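Local coordinates for periplasmic sugar-binding domain protein (Pseudomonas fluorescens Pf-5, PDB 3H75) that probably binds a carbohydrate in the cleft between its two alpha/beta domains, as a periplasmic solute-binding protein, at residues P231-S242 and G253-F263; G266-H274 and R316-A324. All coordinates share one frame; numbering follows the deposited sequence.

Overall arrangement
From the N terminus the chain first builds the parallel sheet that holds strands 5-10 and 65-69, then the mixed sheet that holds strands 146-152 and 206-211. Contact 1 comes late in the second sheet. It closes the beta-alpha-beta unit of strand 236-240, helix 244-252 and strand 257-260. Directly afterwards, helix 265-277 carries the chain back against strand 65-69 of the first sheet. Contact 2 closes a longer loop there, when 316-324 returns to 266-274. The two contacts follow in series, neither nested nor crossed, with centres about 29 Å apart. One serves each sheet-bearing half of the protein.

Contact 1: residues P231-S242 and G253-F263. With GOL (glycerol), chain D.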
loop_
_atom_site.group_PDB
_atom_site.type_symbol
_atom_site.label_atom_id
_atom_site.label_comp_id
_atom_site.label_asym_id
_atom_site.label_seq_id
_atom_site.Cartn_x
_atom_site.Cartn_y
_atom_site.Cartn_z
ATOM N N PRO A 231 10.314 18.916 12.266
ATOM C CA PRO A 231 9.393 17.788 12.114
ATOM C C PRO A 231 9.204 17.034 13.430
ATOM O O PRO A 231 10.179 16.656 14.086
ATOM C CB PRO A 231 10.078 16.931 11.052
ATOM C CG PRO A 231 10.735 17.952 10.189
ATOM C CD PRO A 231 11.339 18.896 11.207
ATOM N N GLY A 232 7.949 16.822 13.816
ATOM C CA GLY A 232 7.670 16.104 15.044
ATOM C C GLY A 232 7.437 17.010 16.236
ATOM O O GLY A 232 6.892 16.573 17.250
ATOM N N THR A 233 7.849 18.268 16.120
ATOM C CA THR A 233 7.678 19.224 17.208
ATOM C C THR A 233 6.716 20.349 16.833
ATOM O O THR A 233 5.639 20.458 17.416
ATOM C CB THR A 233 9.030 19.833 17.642
ATOM O OG1 THR A 233 9.887 18.796 18.133
ATOM C CG2 THR A 233 8.825 20.863 18.745
ATOM N N ASP A 234 7.095 21.178 15.863
ATOM C CA ASP A 234 6.240 22.286 15.444
ATOM C C ASP A 234 5.542 22.050 14.105
ATOM O O ASP A 234 4.713 22.854 13.677
ATOM C CB ASP A 234 7.044 23.592 15.383
ATOM C CG ASP A 234 8.236 23.508 14.447
ATOM O OD1 ASP A 234 8.039 23.249 13.242
ATOM O OD2 ASP A 234 9.376 23.707 14.919
ATOM N N LEU A 235 5.877 20.945 13.452
ATOM C CA LEU A 235 5.284 20.593 12.167
ATOM C C LEU A 235 5.158 19.075 12.180
ATOM O O LEU A 235 6.159 18.368 12.289
ATOM C CB LEU A 235 6.200 21.052 11.028
ATOM C CG LEU A 235 5.720 20.866 9.589
ATOM C CD1 LEU A 235 4.381 21.566 9.391
ATOM C CD2 LEU A 235 6.763 21.426 8.628
ATOM N N LEU A 236 3.931 18.570 12.081
ATOM C CA LEU A 236 3.706 17.129 12.136
ATOM C C LEU A 236 3.418 16.493 10.783
ATOM O O LEU A 236 2.589 16.984 10.018
ATOM C CB LEU A 236 2.572 16.825 13.113
ATOM C CG LEU A 236 2.701 17.501 14.487
ATOM C CD1 LEU A 236 1.653 16.918 15.423
ATOM C CD2 LEU A 236 4.103 17.286 15.068
ATOM N N PHE A 237 4.098 15.377 10.526
ATOM C CA PHE A 237 4.003 14.633 9.271
ATOM C C PHE A 237 3.446 13.224 9.420
ATOM O O PHE A 237 3.711 12.537 10.410
ATOM C CB PHE A 237 5.398 14.481 8.658
ATOM C CG PHE A 237 6.033 15.767 8.254
ATOM C CD1 PHE A 237 6.049 16.148 6.919
ATOM C CD2 PHE A 237 6.633 16.595 9.201
ATOM C CE1 PHE A 237 6.655 17.332 6.520
ATOM C CE2 PHE A 237 7.243 17.789 8.814
ATOM C CZ PHE A 237 7.253 18.156 7.471
ATOM N N SER A 238 2.695 12.792 8.409
ATOM C CA SER A 238 2.159 11.436 8.362
ATOM C C SER A 238 2.628 10.789 7.058
ATOM O O SER A 238 2.946 11.481 6.080
ATOM C CB SER A 238 0.626 11.438 8.399
ATOM O OG SER A 238 0.075 11.944 7.190
ATOM N N GLY A 239 2.667 9.462 7.047
ATOM C CA GLY A 239 3.072 8.740 5.854
ATOM C C GLY A 239 2.527 7.325 5.834
ATOM O O GLY A 239 1.973 6.849 6.830
ATOM N N VAL A 240 2.677 6.661 4.688
ATOM C CA VAL A 240 2.237 5.276 4.499
ATOM C C VAL A 240 3.412 4.465 3.951
ATOM O O VAL A 240 4.162 4.964 3.120
ATOM C CB VAL A 240 1.082 5.185 3.479
ATOM C CG1 VAL A 240 0.620 3.742 3.346
ATOM C CG2 VAL A 240 -0.077 6.061 3.913
ATOM N N ASN A 241 3.546 3.225 4.426
ATOM C CA ASN A 241 4.587 2.253 4.042
ATOM C C ASN A 241 5.487 1.943 5.241
ATOM O O ASN A 241 5.133 2.248 6.386
ATOM C CB ASN A 241 5.458 2.741 2.868
ATOM C CG ASN A 241 4.675 2.926 1.564
ATOM O OD1 ASN A 241 3.521 2.516 1.442
ATOM N ND2 ASN A 241 5.322 3.543 0.578
ATOM N N SER A 242 6.647 1.343 4.988
ATOM C CA SER A 242 7.554 0.985 6.077
ATOM C C SER A 242 9.022 0.975 5.675
ATOM O O SER A 242 9.772 0.067 6.051
ATOM C CB SER A 242 7.163 -0.387 6.646
ATOM O OG SER A 242 7.228 -1.395 5.645
ATOM N N GLY A 253 10.542 10.044 16.526
ATOM C CA GLY A 253 9.513 11.038 16.771
ATOM C C GLY A 253 9.470 12.164 15.750
ATOM O O GLY A 253 8.676 13.098 15.887
ATOM N N LYS A 254 10.313 12.080 14.723
ATOM C CA LYS A 254 10.354 13.110 13.685
ATOM C C LYS A 254 9.175 12.945 12.737
ATOM O O LYS A 254 8.642 13.925 12.213
ATOM C CB LYS A 254 11.674 13.031 12.915
ATOM C CG LYS A 254 12.901 13.230 13.791
ATOM C CD LYS A 254 12.869 14.580 14.494
ATOM C CE LYS A 254 14.049 14.727 15.442
ATOM N NZ LYS A 254 15.337 14.486 14.734
ATOM N N LEU A 255 8.798 11.693 12.501
ATOM C CA LEU A 255 7.641 11.370 11.667
ATOM C C LEU A 255 6.602 11.027 12.727
ATOM O O LEU A 255 6.854 10.186 13.588
ATOM C CB LEU A 255 7.939 10.157 10.779
ATOM C CG LEU A 255 6.789 9.613 9.921
ATOM C CD1 LEU A 255 6.221 10.712 9.043
ATOM C CD2 LEU A 255 7.302 8.453 9.067
ATOM N N SER A 256 5.440 11.671 12.670
ATOM C CA SER A 256 4.411 11.470 13.689
ATOM C C SER A 256 3.462 10.301 13.523
ATOM O O SER A 256 3.029 9.708 14.513
ATOM C CB SER A 256 3.594 12.754 13.855
ATOM O OG SER A 256 4.408 13.797 14.364
ATOM N N VAL A 257 3.126 9.979 12.281
ATOM C CA VAL A 257 2.210 8.881 11.999
ATOM C C VAL A 257 2.716 8.086 10.804
ATOM O O VAL A 257 3.102 8.666 9.793
ATOM C CB VAL A 257 0.798 9.407 11.649
ATOM C CG1 VAL A 257 -0.151 8.232 11.441
ATOM C CG2 VAL A 257 0.287 10.329 12.753
ATOM N N LEU A 258 2.718 6.761 10.923
ATOM C CA LEU A 258 3.155 5.914 9.818
ATOM C C LEU A 258 2.215 4.726 9.718
ATOM O O LEU A 258 2.226 3.840 10.577
ATOM C CB LEU A 258 4.599 5.434 10.029
ATOM C CG LEU A 258 5.214 4.592 8.901
ATOM C CD1 LEU A 258 5.169 5.356 7.572
ATOM C CD2 LEU A 258 6.652 4.244 9.269
ATOM N N GLU A 259 1.372 4.736 8.688
ATOM C CA GLU A 259 0.423 3.652 8.446
ATOM C C GLU A 259 1.153 2.577 7.656
ATOM O O GLU A 259 1.715 2.852 6.596
ATOM C CB GLU A 259 -0.775 4.147 7.629
ATOM C CG GLU A 259 -1.740 5.060 8.373
ATOM C CD GLU A 259 -2.586 4.314 9.386
ATOM O OE1 GLU A 259 -2.831 3.107 9.181
ATOM O OE2 GLU A 259 -3.019 4.941 10.376
ATOM N N ALA A 260 1.144 1.349 8.160
ATOM C CA ALA A 260 1.842 0.275 7.467
ATOM C C ALA A 260 1.094 -1.036 7.560
ATOM O O ALA A 260 0.201 -1.192 8.391
ATOM C CB ALA A 260 3.247 0.109 8.041
ATOM N N GLY A 261 1.466 -1.971 6.691
ATOM C CA GLY A 261 0.838 -3.278 6.697
ATOM C C GLY A 261 0.429 -3.810 5.338
ATOM O O GLY A 261 0.397 -5.026 5.136
ATOM N N HIS A 262 0.131 -2.927 4.391
ATOM C CA HIS A 262 -0.305 -3.392 3.082
ATOM C C HIS A 262 0.765 -4.055 2.219
ATOM O O HIS A 262 0.444 -4.666 1.200
ATOM C CB HIS A 262 -1.003 -2.259 2.306
ATOM C CG HIS A 262 -0.088 -1.187 1.805
ATOM N ND1 HIS A 262 0.872 -0.588 2.594
ATOM C CD2 HIS A 262 -0.036 -0.551 0.610
ATOM C CE1 HIS A 262 1.470 0.369 1.910
ATOM N NE2 HIS A 262 0.938 0.413 0.702
ATOM N N PHE A 263 2.029 -3.960 2.622
ATOM C CA PHE A 263 3.089 -4.590 1.845
ATOM C C PHE A 263 2.975 -6.107 1.946
ATOM O O PHE A 263 3.619 -6.833 1.194
ATOM C CB PHE A 263 4.477 -4.134 2.322
ATOM C CG PHE A 263 4.936 -4.778 3.606
ATOM C CD1 PHE A 263 5.685 -5.957 3.590
ATOM C CD2 PHE A 263 4.627 -4.200 4.831
ATOM C CE1 PHE A 263 6.114 -6.548 4.781
ATOM C CE2 PHE A 263 5.050 -4.782 6.021
ATOM C CZ PHE A 263 5.795 -5.955 5.996
HETATM C C1 GOL D . 1.309 2.391 -2.942
HETATM O O1 GOL D . 0.516 1.529 -2.249
HETATM C C2 GOL D . 2.485 2.698 -2.037
HETATM O O2 GOL D . 2.037 3.222 -0.723
HETATM C C3 GOL D . 3.404 3.676 -2.797
HETATM O O3 GOL D . 4.544 4.107 -2.179
HETATM O O HOH W 1 6.114 14.708 12.376
#
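Strands 236-240 and 257-260 run side by side and parallel, their axes 4.6 Å apart at closest approach and 10° from parallel. Phe237 O accepts from both Ser256 N and Val257 N, in its carbonyl plane. Further on, Gly239 N donates to Val257 O, Glu259 N to Gly239 O, and Asn241 N to Glu259 O at 2.9 Å. Ser238 and Val257 meet CB to CB on the sheet face that rests on helix 122-137. On the other face Leu255 CD1 lies 3.9 Å from Phe237 CB. At the start of the pair, one water accepts from Phe237 N, donates to Lys254 O and is bonded to Ser256 OG.

Asn241 and His262 come together past the C-terminal ends of the strands. His262 has CG between its backbone N and carbonyl carbon (chi1 72°), and its ring swings back toward Asn241. Asn241 OD1 sits at the ring edge, 3.0 Å from His262 CE1, with amide and ring planes 23° apart. A glycerol, probably from the crystallisation liquor, bridges the two. Glycerol O2 donates to Asn241 OD1 at 2.7 Å, while Asn241 ND2 donates to glycerol O3 at 2.9 Å. His262 NE2 is bonded to glycerol O1 at 3.2 Å. Asp214 OD1 also takes a bond from Asn241 ND2, and Phe18 stacks on the His262 ring. With an alanine in place of Asn241, glycerol O2 and O3 would probably lose these amide partners, and Asp214 OD1 the bond from ND2.

Arg163 NH1 and Asn213 ND2 also hydrogen-bond the glycerol. Amides, a guanidinium and an imidazole around a polyol are consistent with a sugar site at the strand ends.

Contact 2: residues G266-H274 and R316-A324; sequences GGWALVALH and RVDFRGLSA
The six-membered ring of Trp268 fits into a hollow made by Val317, Phe319 and Leu322. Its CZ3 atom is the leading bump. Trp268 CZ3 lies 3.5 Å from Leu322 CD1 and 3.6 Å from Phe319 CE1. Val317 CG1 meets the same atom from near the plane of the indole, at its edge. Trp268 CG stands anti to the carbonyl carbon (chi1 -51°), and the far end of the indole comes back toward 316-324 although its CB starts away. The Trp268 and Phe319 planes are 49° apart, an oblique meeting. Val317 CG1 also lies over one face of the Phe319 ring, 3.6 Å above its plane.

One turn further along the helix, the two methyls of Val271 divide the work. Val271 CG2 reaches the edge of the Phe319 ring, 4.0 Å from Phe319 CD1. Val271 CG1 packs on Leu322 CB at 4.1 Å. Gly267 has no side chain, and Phe319 CE1 comes to 4.3 Å from its CA. The ring lies close against this bare backbone.

The last bump is His274. His274 CE1 lies 3.5 Å from Ser323 OG, whose polar partners are Asp275 OD1 and Gln325 N.

Phe25 of helix 17-33 meets both Trp268 and Phe319 edge-to-face. Phe335 stacks on Trp268, and helix 338-341 packs against Trp268, Val317 and Leu322. Elsewhere on helix 265-277, Ala269, Leu270 and Leu273 touch Met67 of strand 65-69. The helix is thus packed between the first sheet and the C-terminal segments of the chain.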
loop_
_atom_site.group_PDB
_atom_site.type_symbol
_atom_site.label_atom_id
_atom_site.label_comp_id
_atom_site.label_asym_id
_atom_site.label_seq_id
_atom_site.Cartn_x
_atom_site.Cartn_y
_atom_site.Cartn_z
ATOM N N GLY A 266 0.453 -9.141 -1.026
ATOM C CA GLY A 266 0.860 -10.117 -2.022
ATOM C C GLY A 266 1.047 -11.509 -1.441
ATOM O O GLY A 266 0.694 -12.508 -2.076
ATOM N N GLY A 267 1.606 -11.580 -0.237
ATOM C CA GLY A 267 1.825 -12.866 0.405
ATOM C C GLY A 267 0.516 -13.558 0.726
ATOM O O GLY A 267 0.358 -14.764 0.504
ATOM N N TRP A 268 -0.434 -12.797 1.257
ATOM C CA TRP A 268 -1.740 -13.348 1.597
ATOM C C TRP A 268 -2.423 -13.808 0.314
ATOM O O TRP A 268 -3.125 -14.816 0.299
ATOM C CB TRP A 268 -2.611 -12.291 2.275
ATOM C CG TRP A 268 -1.974 -11.582 3.432
ATOM C CD1 TRP A 268 -2.193 -10.286 3.803
ATOM C CD2 TRP A 268 -1.044 -12.119 4.389
ATOM N NE1 TRP A 268 -1.463 -9.981 4.927
ATOM C CE2 TRP A 268 -0.748 -11.086 5.307
ATOM C CE3 TRP A 268 -0.433 -13.370 4.558
ATOM C CZ2 TRP A 268 0.135 -11.263 6.379
ATOM C CZ3 TRP A 268 0.445 -13.546 5.626
ATOM C CH2 TRP A 268 0.720 -12.495 6.522
ATOM N N ALA A 269 -2.221 -13.051 -0.761
ATOM C CA ALA A 269 -2.813 -13.392 -2.048
ATOM C C ALA A 269 -2.323 -14.762 -2.507
ATOM O O ALA A 269 -3.094 -15.554 -3.048
ATOM C CB ALA A 269 -2.458 -12.329 -3.092
ATOM N N LEU A 270 -1.042 -15.047 -2.291
ATOM C CA LEU A 270 -0.502 -16.339 -2.708
ATOM C C LEU A 270 -1.075 -17.477 -1.870
ATOM O O LEU A 270 -1.238 -18.594 -2.367
ATOM C CB LEU A 270 1.030 -16.328 -2.664
ATOM C CG LEU A 270 1.644 -15.421 -3.742
ATOM C CD1 LEU A 270 3.153 -15.429 -3.652
ATOM C CD2 LEU A 270 1.209 -15.886 -5.119
ATOM N N VAL A 271 -1.391 -17.204 -0.606
ATOM C CA VAL A 271 -1.991 -18.236 0.236
ATOM C C VAL A 271 -3.358 -18.556 -0.364
ATOM O O VAL A 271 -3.736 -19.722 -0.496
ATOM C CB VAL A 271 -2.200 -17.758 1.691
ATOM C CG1 VAL A 271 -3.008 -18.798 2.467
ATOM C CG2 VAL A 271 -0.858 -17.530 2.364
ATOM N N ALA A 272 -4.099 -17.512 -0.729
ATOM C CA ALA A 272 -5.422 -17.689 -1.317
ATOM C C ALA A 272 -5.357 -18.429 -2.654
ATOM O O ALA A 272 -6.176 -19.316 -2.918
ATOM C CB ALA A 272 -6.104 -16.335 -1.499
ATOM N N LEU A 273 -4.392 -18.071 -3.498
ATOM C CA LEU A 273 -4.264 -18.729 -4.795
ATOM C C LEU A 273 -3.812 -20.168 -4.614
ATOM O O LEU A 273 -4.254 -21.062 -5.338
ATOM C CB LEU A 273 -3.285 -17.970 -5.696
ATOM C CG LEU A 273 -3.777 -16.577 -6.101
ATOM C CD1 LEU A 273 -2.787 -15.949 -7.070
ATOM C CD2 LEU A 273 -5.155 -16.676 -6.737
ATOM N N HIS A 274 -2.925 -20.389 -3.651
ATOM C CA HIS A 274 -2.442 -21.730 -3.351
ATOM C C HIS A 274 -3.645 -22.607 -3.018
ATOM O O HIS A 274 -3.763 -23.735 -3.500
ATOM C CB HIS A 274 -1.473 -21.670 -2.165
ATOM C CG HIS A 274 -1.194 -22.998 -1.531
ATOM N ND1 HIS A 274 -2.057 -23.594 -0.639
ATOM C CD2 HIS A 274 -0.134 -23.836 -1.645
ATOM C CE1 HIS A 274 -1.542 -24.739 -0.225
ATOM N NE2 HIS A 274 -0.376 -24.909 -0.821
ATOM N N ARG A 316 9.708 -15.152 8.831
ATOM C CA ARG A 316 9.156 -15.504 10.137
ATOM C C ARG A 316 7.668 -15.826 10.081
ATOM O O ARG A 316 7.030 -16.037 11.116
ATOM C CB ARG A 316 9.394 -14.368 11.131
ATOM C CG ARG A 316 10.857 -14.132 11.458
ATOM C CD ARG A 316 11.034 -12.917 12.354
ATOM N NE ARG A 316 10.284 -13.030 13.604
ATOM C CZ ARG A 316 10.494 -13.965 14.526
ATOM N NH1 ARG A 316 11.439 -14.880 14.346
ATOM N NH2 ARG A 316 9.761 -13.983 15.631
ATOM N N VAL A 317 7.116 -15.868 8.874
ATOM C CA VAL A 317 5.701 -16.161 8.700
ATOM C C VAL A 317 5.488 -17.590 8.220
ATOM O O VAL A 317 6.129 -18.040 7.272
ATOM C CB VAL A 317 5.059 -15.192 7.684
ATOM C CG1 VAL A 317 3.581 -15.497 7.527
ATOM C CG2 VAL A 317 5.259 -13.758 8.147
ATOM N N ASP A 318 4.587 -18.303 8.886
ATOM C CA ASP A 318 4.286 -19.677 8.510
ATOM C C ASP A 318 3.116 -19.667 7.538
ATOM O O ASP A 318 1.970 -19.875 7.921
ATOM C CB ASP A 318 3.942 -20.506 9.749
ATOM C CG ASP A 318 3.492 -21.909 9.401
ATOM O OD1 ASP A 318 4.043 -22.485 8.437
ATOM O OD2 ASP A 318 2.597 -22.437 10.097
ATOM N N PHE A 319 3.425 -19.414 6.270
ATOM C CA PHE A 319 2.410 -19.353 5.227
ATOM C C PHE A 319 1.657 -20.666 5.041
ATOM O O PHE A 319 0.429 -20.675 4.984
ATOM C CB PHE A 319 3.056 -18.923 3.910
ATOM C CG PHE A 319 3.582 -17.514 3.929
ATOM C CD1 PHE A 319 2.717 -16.432 3.800
ATOM C CD2 PHE A 319 4.940 -17.269 4.083
ATOM C CE1 PHE A 319 3.201 -15.119 3.824
ATOM C CE2 PHE A 319 5.435 -15.962 4.110
ATOM C CZ PHE A 319 4.560 -14.887 3.978
ATOM N N ARG A 320 2.386 -21.774 4.943
ATOM C CA ARG A 320 1.731 -23.065 4.764
ATOM C C ARG A 320 0.725 -23.268 5.892
ATOM O O ARG A 320 -0.329 -23.870 5.697
ATOM C CB ARG A 320 2.759 -24.199 4.759
ATOM C CG ARG A 320 2.170 -25.555 4.395
ATOM C CD ARG A 320 3.252 -26.616 4.254
ATOM N NE ARG A 320 4.145 -26.354 3.127
ATOM C CZ ARG A 320 3.775 -26.399 1.850
ATOM N NH1 ARG A 320 2.522 -26.697 1.524
ATOM N NH2 ARG A 320 4.659 -26.145 0.893
ATOM N N GLY A 321 1.051 -22.742 7.071
ATOM C CA GLY A 321 0.160 -22.864 8.210
ATOM C C GLY A 321 -1.113 -22.050 8.062
ATOM O O GLY A 321 -2.108 -22.308 8.739
ATOM N N LEU A 322 -1.089 -21.062 7.173
ATOM C CA LEU A 322 -2.254 -20.220 6.942
ATOM C C LEU A 322 -3.214 -20.875 5.958
ATOM O O LEU A 322 -4.376 -20.489 5.860
ATOM C CB LEU A 322 -1.824 -18.853 6.406
ATOM C CG LEU A 322 -1.007 -17.996 7.372
ATOM C CD1 LEU A 322 -0.590 -16.709 6.683
ATOM C CD2 LEU A 322 -1.833 -17.690 8.611
ATOM N N SER A 323 -2.720 -21.864 5.223
ATOM C CA SER A 323 -3.550 -22.570 4.255
ATOM C C SER A 323 -4.733 -23.225 4.952
ATOM O O SER A 323 -4.612 -23.710 6.078
ATOM C CB SER A 323 -2.732 -23.639 3.532
ATOM O OG SER A 323 -3.560 -24.404 2.675
ATOM N N ALA A 324 -5.879 -23.231 4.279
ATOM C CA ALA A 324 -7.081 -23.833 4.837
ATOM C C ALA A 324 -7.034 -25.351 4.686
ATOM O O ALA A 324 -7.939 -26.053 5.134
ATOM C CB ALA A 324 -8.313 -23.274 4.138
#